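Local coordinates for protein diphosphomevalonate decarboxylase, putative (Trypanosoma brucei, PDB 2HKE) that probably catalyses the ATP-dependent decarboxylation of (R)-5-diphosphomevalonate to isopentenyl diphosphate, a precursor of isoprenoids and sterols, at residues Q4-F16 / A116-A129. The protein carries 1 engineered substitution. Sequence-based numbering, arbitrary orientation.
Sequences QCVTVEAPINIAF and ASGYCAMSAALIRA
Val6, Val8 and Ala10, alternate residues of strand 5-10, turn an apolar face to the small residues of helix 116-129, whose N-to-C direction is turned 149° from that of the strand, roughly antiparallel. Packing is tightest at Ala10. Its methyl CB lies 3.3 Å from Ser117 O and 3.7 Å from Ala121 CB, and Cys120 CB touches it too; with alanine in both strand and helix, the backbones come to 4.9 Å between the CA atoms of Ala10 and Ala121. Serine is small enough for Ser117 CB to sit 3.4 Å from Pro11 O, while its buried hydroxyl hydrogen-bonds with Ser48 OG and Ser114 O. Where the helix stands slightly farther off, valine supplies the extra bulk. Val8 straddles the helix surface with its two methyls: CG1, anti to the backbone N (chi1 171°), meets Ala121 and Ala124, while CG2 settles over the backbone of Ala125, 3.6 Å from Ala125 N. That nitrogen already donates to Ala121 O within the helix, so an apolar neighbour suits it.

Toward Gln4 the contact thins to an exposed rim. Val6 is still buried, its CG2 4.1 Å from Ala129 CB, but Arg128 lies at the surface. Its long chain crosses Val6 at about a right angle, CG 3.9 Å from Val6 CG2, and still carries the charge to a cation-pi contact with Tyr370.

This is helix-on-sheet packing in the N-terminal, S5-like domain of a GHMP kinase superfamily protein: strand 5-15 pairs with strands 48-55 and 369-371, whose Val52 and Tyr370 also touch the helix, and helix 136-143 packs against Ser123, Ala124 and Ile127.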
ATOM      1  N   GLN A   4      16.445 -21.249  -9.530  1.00 48.04           N
ATOM      2  CA  GLN A   4      15.912 -22.537  -8.952  1.00 46.84           C
ATOM      3  C   GLN A   4      14.353 -22.508  -8.847  1.00 46.66           C
ATOM      4  O   GLN A   4      13.644 -22.173  -9.826  1.00 47.90           O
ATOM      5  CB  GLN A   4      16.578 -22.775  -7.574  1.00 47.95           C
ATOM      6  CG  GLN A   4      16.819 -24.241  -7.127  1.00 48.49           C
ATOM      7  CD  GLN A   4      15.608 -25.130  -7.263  1.00 51.04           C
ATOM      8  OE1 GLN A   4      15.079 -25.307  -8.364  1.00 54.77           O
ATOM      9  NE2 GLN A   4      15.152 -25.688  -6.153  1.00 50.80           N
ATOM     10  N   CYS A   5      13.852 -22.950  -7.689  1.00 45.39           N
ATOM     11  CA  CYS A   5      12.493 -22.696  -7.179  1.00 41.98           C
ATOM     12  C   CYS A   5      12.683 -21.590  -6.177  1.00 38.77           C
ATOM     13  O   CYS A   5      13.499 -21.727  -5.275  1.00 37.75           O
ATOM     14  CB  CYS A   5      11.981 -23.944  -6.457  1.00 43.22           C
ATOM     15  SG  CYS A   5      10.570 -23.685  -5.321  1.00 50.01           S
ATOM     16  N   VAL A   6      11.955 -20.481  -6.324  1.00 33.87           N
ATOM     17  CA  VAL A   6      12.202 -19.310  -5.495  1.00 31.37           C
ATOM     18  C   VAL A   6      10.909 -18.892  -4.815  1.00 28.47           C
ATOM     19  O   VAL A   6       9.859 -18.904  -5.450  1.00 28.02           O
ATOM     20  CB  VAL A   6      12.731 -18.132  -6.359  1.00 29.90           C
ATOM     21  CG1 VAL A   6      12.850 -16.861  -5.537  1.00 27.18           C
ATOM     22  CG2 VAL A   6      14.069 -18.507  -7.023  1.00 29.65           C
ATOM     23  N   THR A   7      11.008 -18.531  -3.543  1.00 26.34           N
ATOM     24  CA  THR A   7       9.863 -18.105  -2.738  1.00 26.72           C
ATOM     25  C   THR A   7      10.175 -16.782  -2.066  1.00 25.28           C
ATOM     26  O   THR A   7      11.248 -16.590  -1.481  1.00 24.96           O
ATOM     27  CB  THR A   7       9.473 -19.167  -1.649  1.00 27.14           C
ATOM     28  OG1 THR A   7       9.179 -20.395  -2.297  1.00 27.13           O
ATOM     29  CG2 THR A   7       8.219 -18.709  -0.874  1.00 25.78           C
ATOM     30  N   VAL A   8       9.219 -15.860  -2.156  1.00 23.95           N
ATOM     31  CA  VAL A   8       9.387 -14.486  -1.660  1.00 24.46           C
ATOM     32  C   VAL A   8       8.127 -14.104  -0.930  1.00 24.50           C
ATOM     33  O   VAL A   8       7.034 -14.484  -1.349  1.00 24.38           O
ATOM     34  CB  VAL A   8       9.538 -13.482  -2.846  1.00 24.46           C
ATOM     35  CG1 VAL A   8       9.489 -12.042  -2.364  1.00 23.37           C
ATOM     36  CG2 VAL A   8      10.836 -13.761  -3.605  1.00 23.74           C
ATOM     37  N   GLU A   9       8.282 -13.332   0.139  1.00 24.03           N
ATOM     38  CA  GLU A   9       7.176 -12.666   0.768  1.00 25.09           C
ATOM     39  C   GLU A   9       7.367 -11.159   0.584  1.00 23.78           C
ATOM     40  O   GLU A   9       8.477 -10.645   0.703  1.00 23.60           O
ATOM     41  CB  GLU A   9       7.094 -13.026   2.241  1.00 25.95           C
ATOM     42  CG  GLU A   9       6.511 -14.458   2.459  1.00 29.08           C
ATOM     43  CD  GLU A   9       6.324 -14.813   3.936  1.00 32.84           C
ATOM     44  OE1 GLU A   9       6.975 -14.152   4.794  1.00 39.23           O
ATOM     45  OE2 GLU A   9       5.517 -15.756   4.217  1.00 42.78           O
ATOM     46  N   ALA A  10       6.276 -10.473   0.264  1.00 22.45           N
ATOM     47  CA  ALA A  10       6.305  -9.018   0.195  1.00 21.33           C
ATOM     48  C   ALA A  10       5.200  -8.388   1.042  1.00 20.77           C
ATOM     49  O   ALA A  10       4.071  -8.905   1.110  1.00 21.54           O
ATOM     50  CB  ALA A  10       6.211  -8.553  -1.254  1.00 22.10           C
ATOM     51  N   PRO A  11       5.471  -7.199   1.605  1.00 20.61           N
ATOM     52  CA  PRO A  11       4.489  -6.464   2.409  1.00 20.57           C
ATOM     53  C   PRO A  11       3.642  -5.501   1.573  1.00 20.52           C
ATOM     54  O   PRO A  11       4.045  -5.131   0.462  1.00 18.99           O
ATOM     55  CB  PRO A  11       5.391  -5.631   3.288  1.00 19.75           C
ATOM     56  CG  PRO A  11       6.487  -5.206   2.354  1.00 19.55           C
ATOM     57  CD  PRO A  11       6.738  -6.453   1.494  1.00 21.01           C
ATOM     58  N   ILE A  12       2.526  -5.027   2.129  1.00 20.39           N
ATOM     59  CA  ILE A  12       1.854  -3.880   1.490  1.00 20.60           C
ATOM     60  C   ILE A  12       2.575  -2.584   1.827  1.00 18.98           C
ATOM     61  O   ILE A  12       3.453  -2.542   2.665  1.00 18.48           O
ATOM     62  CB  ILE A  12       0.349  -3.799   1.882  1.00 21.71           C
ATOM     63  CG1 ILE A  12       0.160  -3.679   3.384  1.00 22.08           C
ATOM     64  CG2 ILE A  12      -0.405  -5.025   1.336  1.00 23.57           C
ATOM     65  CD1 ILE A  12      -1.273  -3.400   3.767  1.00 24.01           C
ATOM     66  N   ASN A  13       2.145  -1.478   1.212  1.00 17.78           N
ATOM     67  CA  ASN A  13       2.634  -0.180   1.574  1.00 17.91           C
ATOM     68  C   ASN A  13       1.457   0.777   1.539  1.00 17.76           C
ATOM     69  O   ASN A  13       0.367   0.448   0.976  1.00 19.10           O
ATOM     70  CB  ASN A  13       3.752   0.282   0.603  1.00 15.95           C
ATOM     71  CG  ASN A  13       3.264   0.540  -0.799  1.00 17.56           C
ATOM     72  OD1 ASN A  13       2.710   1.587  -1.069  1.00 18.19           O
ATOM     73  ND2 ASN A  13       3.471  -0.410  -1.706  1.00 18.99           N
ATOM     74  N   ILE A  14       1.629   1.913   2.187  1.00 15.17           N
ATOM     75  CA  ILE A  14       0.590   2.944   2.199  1.00 17.31           C
ATOM     76  C   ILE A  14       1.145   4.250   1.680  1.00 17.06           C
ATOM     77  O   ILE A  14       2.036   4.820   2.280  1.00 17.86           O
ATOM     78  CB  ILE A  14      -0.107   3.107   3.585  1.00 16.62           C
ATOM     79  CG1 ILE A  14      -1.216   4.187   3.528  1.00 17.38           C
ATOM     80  CG2 ILE A  14       0.916   3.441   4.707  1.00 17.17           C
ATOM     81  CD1 ILE A  14      -2.380   3.772   2.571  1.00 16.87           C
ATOM     82  N   ALA A  15       0.577   4.738   0.564  1.00 18.56           N
ATOM     83  CA  ALA A  15       0.968   6.025   0.020  1.00 18.66           C
ATOM     84  C   ALA A  15       0.420   7.156   0.876  1.00 18.86           C
ATOM     85  O   ALA A  15      -0.788   7.184   1.145  1.00 20.70           O
ATOM     86  CB  ALA A  15       0.452   6.229  -1.375  1.00 19.34           C
ATOM     87  N   PHE A  16       1.288   8.071   1.291  1.00 17.62           N
ATOM     88  CA  PHE A  16       0.801   9.333   1.904  1.00 18.92           C
ATOM     89  C   PHE A  16       0.762  10.483   0.896  1.00 18.91           C
ATOM     90  O   PHE A  16       0.029  11.449   1.129  1.00 22.05           O
ATOM     91  CB  PHE A  16       1.564   9.674   3.166  1.00 18.77           C
ATOM     92  CG  PHE A  16       3.031   9.678   2.986  1.00 20.17           C
ATOM     93  CD1 PHE A  16       3.650  10.822   2.587  1.00 19.22           C
ATOM     94  CD2 PHE A  16       3.797   8.543   3.201  1.00 17.61           C
ATOM     95  CE1 PHE A  16       5.004  10.874   2.368  1.00 20.71           C
ATOM     96  CE2 PHE A  16       5.188   8.596   2.964  1.00 18.69           C
ATOM     97  CZ  PHE A  16       5.768   9.768   2.577  1.00 20.31           C
ATOM     98  N   ALA A 116      -0.718  -4.940  -4.485  1.00 31.41           N
ATOM     99  CA  ALA A 116       0.602  -4.313  -4.401  1.00 29.80           C
ATOM    100  C   ALA A 116       1.637  -5.313  -3.909  1.00 28.00           C
ATOM    101  O   ALA A 116       2.727  -5.438  -4.467  1.00 26.77           O
ATOM    102  CB  ALA A 116       0.570  -3.140  -3.445  1.00 30.83           C
ATOM    103  N   SER A 117       1.299  -5.994  -2.829  1.00 23.97           N
ATOM    104  CA  SER A 117       2.233  -6.932  -2.226  1.00 22.98           C
ATOM    105  C   SER A 117       2.414  -8.168  -3.113  1.00 21.99           C
ATOM    106  O   SER A 117       3.552  -8.691  -3.273  1.00 22.31           O
ATOM    107  CB  SER A 117       1.744  -7.264  -0.824  1.00 21.84           C
ATOM    108  OG  SER A 117       0.435  -7.819  -0.857  1.00 22.83           O
ATOM    109  N   GLY A 118       1.325  -8.604  -3.729  1.00 20.91           N
ATOM    110  CA  GLY A 118       1.324  -9.787  -4.588  1.00 21.00           C
ATOM    111  C   GLY A 118       2.184  -9.640  -5.827  1.00 20.64           C
ATOM    112  O   GLY A 118       2.992 -10.506  -6.146  1.00 20.33           O
ATOM    113  N   TYR A 119       2.042  -8.527  -6.532  1.00 19.35           N
ATOM    114  CA  TYR A 119       2.851  -8.289  -7.706  1.00 20.02           C
ATOM    115  C   TYR A 119       4.306  -8.045  -7.344  1.00 19.82           C
ATOM    116  O   TYR A 119       5.213  -8.429  -8.102  1.00 20.15           O
ATOM    117  CB  TYR A 119       2.296  -7.101  -8.488  1.00 21.41           C
ATOM    118  CG  TYR A 119       1.084  -7.505  -9.291  1.00 22.89           C
ATOM    119  CD1 TYR A 119       1.202  -8.427 -10.304  1.00 26.55           C
ATOM    120  CD2 TYR A 119      -0.167  -6.930  -9.063  1.00 27.18           C
ATOM    121  CE1 TYR A 119       0.121  -8.779 -11.096  1.00 26.90           C
ATOM    122  CE2 TYR A 119      -1.287  -7.307  -9.847  1.00 28.35           C
ATOM    123  CZ  TYR A 119      -1.101  -8.234 -10.851  1.00 28.02           C
ATOM    124  OH  TYR A 119      -2.120  -8.659 -11.669  1.00 34.03           O
ATOM    125  N   CYS A 120       4.536  -7.395  -6.217  1.00 19.08           N
ATOM    126  CA  CYS A 120       5.928  -7.203  -5.766  1.00 19.51           C
ATOM    127  C   CYS A 120       6.575  -8.559  -5.447  1.00 19.87           C
ATOM    128  O   CYS A 120       7.685  -8.840  -5.884  1.00 19.84           O
ATOM    129  CB  CYS A 120       5.974  -6.307  -4.585  1.00 19.45           C
ATOM    130  SG  CYS A 120       7.640  -5.825  -4.126  1.00 23.59           S
ATOM    131  N   ALA A 121       5.889  -9.402  -4.688  1.00 19.36           N
ATOM    132  CA  ALA A 121       6.455 -10.719  -4.358  1.00 20.06           C
ATOM    133  C   ALA A 121       6.701 -11.532  -5.635  1.00 20.87           C
ATOM    134  O   ALA A 121       7.734 -12.211  -5.767  1.00 20.93           O
ATOM    135  CB  ALA A 121       5.527 -11.447  -3.389  1.00 21.06           C
ATOM    136  N   MET A 122       5.768 -11.481  -6.581  1.00 20.54           N
ATOM    137  CA  MET A 122       5.932 -12.212  -7.840  1.00 22.33           C
ATOM    138  C   MET A 122       7.096 -11.675  -8.676  1.00 21.40           C
ATOM    139  O   MET A 122       7.870 -12.436  -9.268  1.00 21.08           O
ATOM    140  CB  MET A 122       4.637 -12.143  -8.637  1.00 21.17           C
ATOM    141  CG  MET A 122       4.636 -12.996  -9.844  1.00 24.70           C
ATOM    142  SD  MET A 122       3.154 -12.799 -10.822  1.00 30.46           S
ATOM    143  CE  MET A 122       1.857 -13.020  -9.601  1.00 31.03           C
ATOM    144  N   SER A 123       7.175 -10.355  -8.778  1.00 21.35           N
ATOM    145  CA  SER A 123       8.327  -9.696  -9.451  1.00 21.23           C
ATOM    146  C   SER A 123       9.670 -10.190  -8.901  1.00 21.36           C
ATOM    147  O   SER A 123      10.551 -10.631  -9.656  1.00 20.90           O
ATOM    148  CB  SER A 123       8.291  -8.155  -9.275  1.00 21.21           C
ATOM    149  OG  SER A 123       9.528  -7.612  -9.717  1.00 20.55           O
ATOM    150  N   ALA A 124       9.821 -10.138  -7.586  1.00 19.92           N
ATOM    151  CA  ALA A 124      11.093 -10.517  -6.961  1.00 21.27           C
ATOM    152  C   ALA A 124      11.415 -12.006  -7.158  1.00 20.76           C
ATOM    153  O   ALA A 124      12.545 -12.342  -7.448  1.00 22.65           O
ATOM    154  CB  ALA A 124      11.111 -10.178  -5.461  1.00 20.50           C
ATOM    155  N   ALA A 125      10.403 -12.874  -7.045  1.00 20.40           N
ATOM    156  CA  ALA A 125      10.588 -14.321  -7.238  1.00 20.59           C
ATOM    157  C   ALA A 125      10.975 -14.619  -8.680  1.00 21.23           C
ATOM    158  O   ALA A 125      11.868 -15.421  -8.924  1.00 22.16           O
ATOM    159  CB  ALA A 125       9.295 -15.101  -6.833  1.00 20.53           C
ATOM    160  N   LEU A 126      10.319 -13.972  -9.640  1.00 20.80           N
ATOM    161  CA  LEU A 126      10.583 -14.203 -11.035  1.00 20.54           C
ATOM    162  C   LEU A 126      11.981 -13.741 -11.429  1.00 20.66           C
ATOM    163  O   LEU A 126      12.665 -14.408 -12.199  1.00 20.93           O
ATOM    164  CB  LEU A 126       9.556 -13.503 -11.917  1.00 20.28           C
ATOM    165  CG  LEU A 126       8.190 -14.162 -11.981  1.00 19.80           C
ATOM    166  CD1 LEU A 126       7.151 -13.215 -12.591  1.00 24.06           C
ATOM    167  CD2 LEU A 126       8.302 -15.492 -12.738  1.00 21.56           C
ATOM    168  N   ILE A 127      12.381 -12.587 -10.929  1.00 20.58           N
ATOM    169  CA  ILE A 127      13.664 -11.987 -11.293  1.00 21.10           C
ATOM    170  C   ILE A 127      14.777 -12.920 -10.758  1.00 21.47           C
ATOM    171  O   ILE A 127      15.738 -13.150 -11.452  1.00 22.78           O
ATOM    172  CB  ILE A 127      13.811 -10.561 -10.734  1.00 20.49           C
ATOM    173  CG1 ILE A 127      13.016  -9.564 -11.590  1.00 20.31           C
ATOM    174  CG2 ILE A 127      15.278 -10.114 -10.688  1.00 21.30           C
ATOM    175  CD1 ILE A 127      12.711  -8.274 -10.850  1.00 20.51           C
ATOM    176  N   ARG A 128      14.620 -13.445  -9.563  1.00 22.96           N
ATOM    177  CA  ARG A 128      15.629 -14.353  -9.012  1.00 23.83           C
ATOM    178  C   ARG A 128      15.692 -15.626  -9.839  1.00 23.93           C
ATOM    179  O   ARG A 128      16.769 -16.021 -10.301  1.00 24.03           O
ATOM    180  CB  ARG A 128      15.405 -14.662  -7.553  1.00 23.86           C
ATOM    181  CG  ARG A 128      16.580 -15.466  -6.981  1.00 24.58           C
ATOM    182  CD  ARG A 128      16.642 -15.526  -5.543  1.00 26.28           C
ATOM    183  NE  ARG A 128      17.238 -14.335  -4.979  1.00 29.87           N
ATOM    184  CZ  ARG A 128      17.530 -14.210  -3.701  1.00 29.97           C
ATOM    185  NH1 ARG A 128      17.277 -15.197  -2.842  1.00 35.05           N
ATOM    186  NH2 ARG A 128      18.048 -13.083  -3.282  1.00 33.11           N
ATOM    187  N   ALA A 129      14.536 -16.225 -10.100  1.00 23.61           N
ATOM    188  CA  ALA A 129      14.464 -17.495 -10.839  1.00 24.79           C
ATOM    189  C   ALA A 129      15.046 -17.424 -12.233  1.00 25.18           C
ATOM    190  O   ALA A 129      15.728 -18.360 -12.668  1.00 26.31           O
ATOM    191  CB  ALA A 129      12.990 -17.985 -10.932  1.00 25.17           C
TER